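Local coordinates for protein 4-alpha-glucanotransferase (Corynebacterium glutamicum, PDB 5B68) that is an amylomaltase, a 4-alpha-glucanotransferase or disproportionating enzyme, built on a TIM-type barrel with an N-terminal beta-sandwich domain, at residues A566-E578 and P587-A599. Residues are numbered along the deposited sequence; the frame is centred on the assembly and turned at random.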
loop_
_atom_site.group_PDB
_atom_site.type_symbol
_atom_site.label_atom_id
_atom_site.label_comp_id
_atom_site.label_asym_id
_atom_site.label_seq_id
_atom_site.Cartn_x
_atom_site.Cartn_y
_atom_site.Cartn_z
ATOM N N ALA A 566 -1.142 -17.712 19.012
ATOM C CA ALA A 566 -0.595 -18.630 20.028
ATOM C C ALA A 566 0.267 -17.856 21.028
ATOM O O ALA A 566 0.282 -18.169 22.227
ATOM C CB ALA A 566 0.208 -19.750 19.426
ATOM N N GLY A 567 1.012 -16.873 20.532
ATOM C CA GLY A 567 1.797 -15.961 21.419
ATOM C C GLY A 567 0.949 -14.972 22.176
ATOM O O GLY A 567 1.136 -14.781 23.397
ATOM N N TYR A 568 -0.030 -14.394 21.482
ATOM C CA TYR A 568 -0.913 -13.412 22.039
ATOM C C TYR A 568 -1.722 -14.006 23.217
ATOM O O TYR A 568 -1.838 -13.397 24.242
ATOM C CB TYR A 568 -1.871 -12.892 20.986
ATOM C CG TYR A 568 -2.545 -11.637 21.347
ATOM C CD1 TYR A 568 -3.577 -11.613 22.268
ATOM C CD2 TYR A 568 -2.135 -10.413 20.808
ATOM C CE1 TYR A 568 -4.203 -10.444 22.619
ATOM C CE2 TYR A 568 -2.785 -9.232 21.149
ATOM C CZ TYR A 568 -3.800 -9.252 22.072
ATOM O OH TYR A 568 -4.472 -8.099 22.446
ATOM N N LEU A 569 -2.285 -15.198 23.040
ATOM C CA LEU A 569 -2.965 -15.904 24.150
ATOM C C LEU A 569 -2.100 -16.051 25.405
ATOM O O LEU A 569 -2.651 -16.041 26.512
ATOM C CB LEU A 569 -3.444 -17.304 23.682
ATOM C CG LEU A 569 -4.686 -17.277 22.764
ATOM C CD1 LEU A 569 -4.903 -18.577 21.968
ATOM C CD2 LEU A 569 -5.955 -16.894 23.506
ATOM N N GLU A 570 -0.782 -16.191 25.230
ATOM C CA GLU A 570 0.127 -16.452 26.337
ATOM C C GLU A 570 0.837 -15.176 26.844
ATOM O O GLU A 570 1.836 -15.269 27.558
ATOM C CB GLU A 570 1.084 -17.629 25.971
ATOM C CG GLU A 570 0.390 -18.997 26.107
ATOM C CD GLU A 570 0.843 -20.061 25.095
ATOM O OE1 GLU A 570 2.044 -20.439 25.166
ATOM O OE2 GLU A 570 -0.001 -20.538 24.249
ATOM N N GLY A 571 0.300 -14.006 26.494
ATOM C CA GLY A 571 0.869 -12.712 26.831
ATOM C C GLY A 571 2.098 -12.215 26.082
ATOM O O GLY A 571 2.695 -11.258 26.518
ATOM N N GLU A 572 2.462 -12.793 24.936
ATOM C CA GLU A 572 3.721 -12.398 24.228
ATOM C C GLU A 572 3.793 -10.935 23.749
ATOM O O GLU A 572 4.886 -10.367 23.664
ATOM C CB GLU A 572 4.012 -13.367 23.060
ATOM C CG GLU A 572 5.205 -13.034 22.126
ATOM C CD GLU A 572 6.579 -13.303 22.740
ATOM O OE1 GLU A 572 6.729 -13.264 24.004
ATOM O OE2 GLU A 572 7.539 -13.537 21.959
ATOM N N HIS A 573 2.685 -10.340 23.349
ATOM C CA HIS A 573 2.667 -8.892 23.133
ATOM C C HIS A 573 3.312 -8.111 24.290
ATOM O O HIS A 573 4.123 -7.193 24.048
ATOM C CB HIS A 573 1.284 -8.316 22.725
ATOM C CG HIS A 573 0.138 -8.722 23.599
ATOM N ND1 HIS A 573 -0.088 -10.022 24.023
ATOM C CD2 HIS A 573 -0.904 -7.997 24.051
ATOM C CE1 HIS A 573 -1.192 -10.061 24.741
ATOM N NE2 HIS A 573 -1.716 -8.851 24.761
ATOM N N ILE A 574 3.009 -8.501 25.524
ATOM C CA ILE A 574 3.575 -7.801 26.652
ATOM C C ILE A 574 4.992 -8.289 26.965
ATOM O O ILE A 574 5.886 -7.452 27.136
ATOM C CB ILE A 574 2.621 -7.898 27.843
ATOM C CG1 ILE A 574 1.378 -7.049 27.541
ATOM C CG2 ILE A 574 3.296 -7.436 29.124
ATOM C CD1 ILE A 574 0.117 -7.675 28.055
ATOM N N ALA A 575 5.226 -9.607 27.025
ATOM C CA ALA A 575 6.577 -10.125 27.239
ATOM C C ALA A 575 7.575 -9.568 26.220
ATOM O O ALA A 575 8.700 -9.251 26.579
ATOM C CB ALA A 575 6.597 -11.657 27.213
ATOM N N LEU A 576 7.148 -9.421 24.966
ATOM C CA LEU A 576 8.020 -8.950 23.890
ATOM C C LEU A 576 8.319 -7.453 24.066
ATOM O O LEU A 576 9.467 -7.058 23.986
ATOM C CB LEU A 576 7.398 -9.203 22.491
ATOM C CG LEU A 576 8.327 -8.829 21.329
ATOM C CD1 LEU A 576 9.670 -9.553 21.428
ATOM C CD2 LEU A 576 7.683 -9.085 19.960
ATOM N N ARG A 577 7.301 -6.637 24.345
ATOM C CA ARG A 577 7.529 -5.200 24.552
ATOM C C ARG A 577 8.427 -4.951 25.791
ATOM O O ARG A 577 9.323 -4.101 25.751
ATOM C CB ARG A 577 6.211 -4.418 24.630
ATOM C CG ARG A 577 5.521 -4.183 23.266
ATOM C CD ARG A 577 4.496 -3.036 23.300
ATOM N NE ARG A 577 3.364 -3.347 24.193
ATOM C CZ ARG A 577 2.509 -2.463 24.725
ATOM N NH1 ARG A 577 2.601 -1.156 24.467
ATOM N NH2 ARG A 577 1.540 -2.900 25.531
ATOM N N GLU A 578 8.228 -5.740 26.845
ATOM C CA GLU A 578 9.049 -5.650 28.057
ATOM C C GLU A 578 10.515 -5.980 27.851
ATOM O O GLU A 578 11.388 -5.256 28.330
ATOM C CB GLU A 578 8.455 -6.543 29.172
ATOM C CG GLU A 578 9.188 -6.493 30.513
ATOM C CD GLU A 578 9.512 -5.072 31.024
ATOM O OE1 GLU A 578 10.415 -4.955 31.887
ATOM O OE2 GLU A 578 8.870 -4.076 30.597
ATOM N N PRO A 587 4.861 -4.562 33.758
ATOM C CA PRO A 587 4.491 -5.843 33.103
ATOM C C PRO A 587 3.283 -6.581 33.701
ATOM O O PRO A 587 2.428 -7.017 32.944
ATOM C CB PRO A 587 5.760 -6.694 33.227
ATOM C CG PRO A 587 6.866 -5.756 33.640
ATOM C CD PRO A 587 6.319 -4.359 33.683
ATOM N N ALA A 588 3.186 -6.686 35.033
ATOM C CA ALA A 588 2.087 -7.451 35.675
ATOM C C ALA A 588 0.716 -6.815 35.536
ATOM O O ALA A 588 -0.324 -7.498 35.396
ATOM C CB ALA A 588 2.395 -7.688 37.156
ATOM N N ALA A 589 0.691 -5.495 35.626
ATOM C CA ALA A 589 -0.557 -4.765 35.553
ATOM C C ALA A 589 -1.095 -4.874 34.117
ATOM O O ALA A 589 -2.305 -4.972 33.920
ATOM C CB ALA A 589 -0.324 -3.316 35.943
ATOM N N GLU A 590 -0.165 -4.869 33.159
ATOM C CA GLU A 590 -0.484 -5.032 31.740
ATOM C C GLU A 590 -0.988 -6.441 31.450
ATOM O O GLU A 590 -1.968 -6.590 30.757
ATOM C CB GLU A 590 0.716 -4.720 30.864
ATOM C CG GLU A 590 1.057 -3.228 30.861
ATOM C CD GLU A 590 0.300 -2.428 29.808
ATOM O OE1 GLU A 590 0.901 -1.499 29.231
ATOM O OE2 GLU A 590 -0.881 -2.713 29.541
ATOM N N LEU A 591 -0.301 -7.450 31.964
ATOM C CA LEU A 591 -0.728 -8.856 31.762
ATOM C C LEU A 591 -2.126 -9.032 32.367
ATOM O O LEU A 591 -2.988 -9.733 31.788
ATOM C CB LEU A 591 0.301 -9.842 32.348
ATOM C CG LEU A 591 1.607 -10.037 31.592
ATOM C CD1 LEU A 591 2.690 -10.749 32.409
ATOM C CD2 LEU A 591 1.345 -10.802 30.296
ATOM N N ALA A 592 -2.393 -8.369 33.504
ATOM C CA ALA A 592 -3.683 -8.513 34.125
ATOM C C ALA A 592 -4.768 -7.858 33.325
ATOM O O ALA A 592 -5.884 -8.368 33.239
ATOM C CB ALA A 592 -3.677 -8.046 35.574
ATOM N N GLU A 593 -4.458 -6.734 32.692
ATOM C CA GLU A 593 -5.453 -6.044 31.819
ATOM C C GLU A 593 -5.778 -6.899 30.581
ATOM O O GLU A 593 -6.933 -7.000 30.161
ATOM C CB GLU A 593 -4.884 -4.689 31.347
ATOM C CG GLU A 593 -5.840 -3.524 31.576
ATOM C CD GLU A 593 -5.070 -2.222 31.768
ATOM O OE1 GLU A 593 -4.266 -1.874 30.852
ATOM O OE2 GLU A 593 -5.241 -1.581 32.843
ATOM N N ASP A 594 -4.708 -7.412 29.990
ATOM C CA ASP A 594 -4.744 -8.356 28.877
ATOM C C ASP A 594 -5.603 -9.611 29.184
ATOM O O ASP A 594 -6.595 -9.848 28.499
ATOM C CB ASP A 594 -3.315 -8.712 28.484
ATOM C CG ASP A 594 -3.253 -9.882 27.519
ATOM O OD1 ASP A 594 -3.710 -9.698 26.334
ATOM O OD2 ASP A 594 -2.747 -10.965 27.936
ATOM N N LEU A 595 -5.314 -10.311 30.294
ATOM C CA LEU A 595 -6.184 -11.457 30.690
ATOM C C LEU A 595 -7.647 -11.100 30.771
ATOM O O LEU A 595 -8.536 -11.843 30.259
ATOM C CB LEU A 595 -5.772 -12.011 32.065
ATOM C CG LEU A 595 -6.402 -13.372 32.435
ATOM C CD1 LEU A 595 -5.850 -14.436 31.479
ATOM C CD2 LEU A 595 -6.069 -13.744 33.875
ATOM N N GLN A 596 -7.957 -9.941 31.361
ATOM C CA GLN A 596 -9.336 -9.522 31.488
ATOM C C GLN A 596 -10.032 -9.258 30.154
ATOM O O GLN A 596 -11.194 -9.610 29.937
ATOM C CB GLN A 596 -9.438 -8.247 32.380
ATOM C CG GLN A 596 -10.797 -7.550 32.535
ATOM C CD GLN A 596 -11.898 -8.373 33.172
ATOM O OE1 GLN A 596 -13.079 -8.229 32.855
ATOM N NE2 GLN A 596 -11.528 -9.198 34.089
ATOM N N TRP A 597 -9.334 -8.546 29.284
ATOM C CA TRP A 597 -9.857 -8.259 27.932
ATOM C C TRP A 597 -10.063 -9.580 27.145
ATOM O O TRP A 597 -11.129 -9.779 26.548
ATOM C CB TRP A 597 -8.820 -7.370 27.211
ATOM C CG TRP A 597 -9.158 -6.999 25.764
ATOM C CD1 TRP A 597 -8.384 -7.217 24.670
ATOM C CD2 TRP A 597 -10.331 -6.351 25.312
ATOM N NE1 TRP A 597 -9.016 -6.755 23.551
ATOM C CE2 TRP A 597 -10.214 -6.219 23.908
ATOM C CE3 TRP A 597 -11.478 -5.856 25.952
ATOM C CZ2 TRP A 597 -11.191 -5.626 23.135
ATOM C CZ3 TRP A 597 -12.455 -5.233 25.185
ATOM C CH2 TRP A 597 -12.273 -5.113 23.755
ATOM N N GLN A 598 -9.046 -10.441 27.156
ATOM C CA GLN A 598 -9.137 -11.812 26.558
ATOM C C GLN A 598 -10.370 -12.569 27.091
ATOM O O GLN A 598 -11.171 -13.138 26.329
ATOM C CB GLN A 598 -7.872 -12.599 26.765
ATOM C CG GLN A 598 -6.711 -12.091 25.917
ATOM C CD GLN A 598 -5.556 -13.032 25.782
ATOM O OE1 GLN A 598 -5.690 -14.264 25.779
ATOM N NE2 GLN A 598 -4.369 -12.458 25.641
ATOM N N ALA A 599 -10.601 -12.478 28.387
ATOM C CA ALA A 599 -11.711 -13.213 28.990
ATOM C C ALA A 599 -12.980 -12.738 28.473
ATOM O O ALA A 599 -13.859 -13.516 28.108
ATOM C CB ALA A 599 -11.667 -13.093 30.544
HETATM O O HOH W 1 -5.156 -7.709 25.247
HETATM O O HOH W 2 1.266 0.501 27.244
#
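Tyr568 O takes a hydrogen bond from Gln598 NE2 (3.0 Å) from above the carbonyl plane, and another from Gly571 N on the opposite face. Gln598 NE2 donates to Asp594 OD1 (2.9 Å), and OE1, touched by Leu569 CD2, is held by Arg624. Gly571 closes the first helix in a Schellman motif and N-caps the next, its CA packing on Leu591 CD2. Two short helices that meet at this glycine turn pack on the long helix 587-607, after barrel strand 553-556; helix 572-578 runs nearly antiparallel to segment 587-599 (160°). His573, its CG between backbone N and carbonyl carbon (chi1 50°), turns one ring face to Tyr568, CE1 3.6 Å above that ring's centre, and presents NE2 edge-on to Asp594 OD1 (2.7 Å, a weak bond). A water links that oxygen to Tyr568 OH, and Arg621 salt-bridges OD2. Ile574 is the knob in a hole lined by Pro587, Glu590, Leu591 and Asp594, its CD1 3.6 Å from Asp594 CB. Arg577 NH2 and Glu590 OE1 lie 4.0 Å apart as opposite charges, without a hydrogen bond; OE1 is hydrogen-bonded to Thr585 OG1. Glu578 bends at chi2 (47°), setting CD 3.8 Å from Pro587 CG.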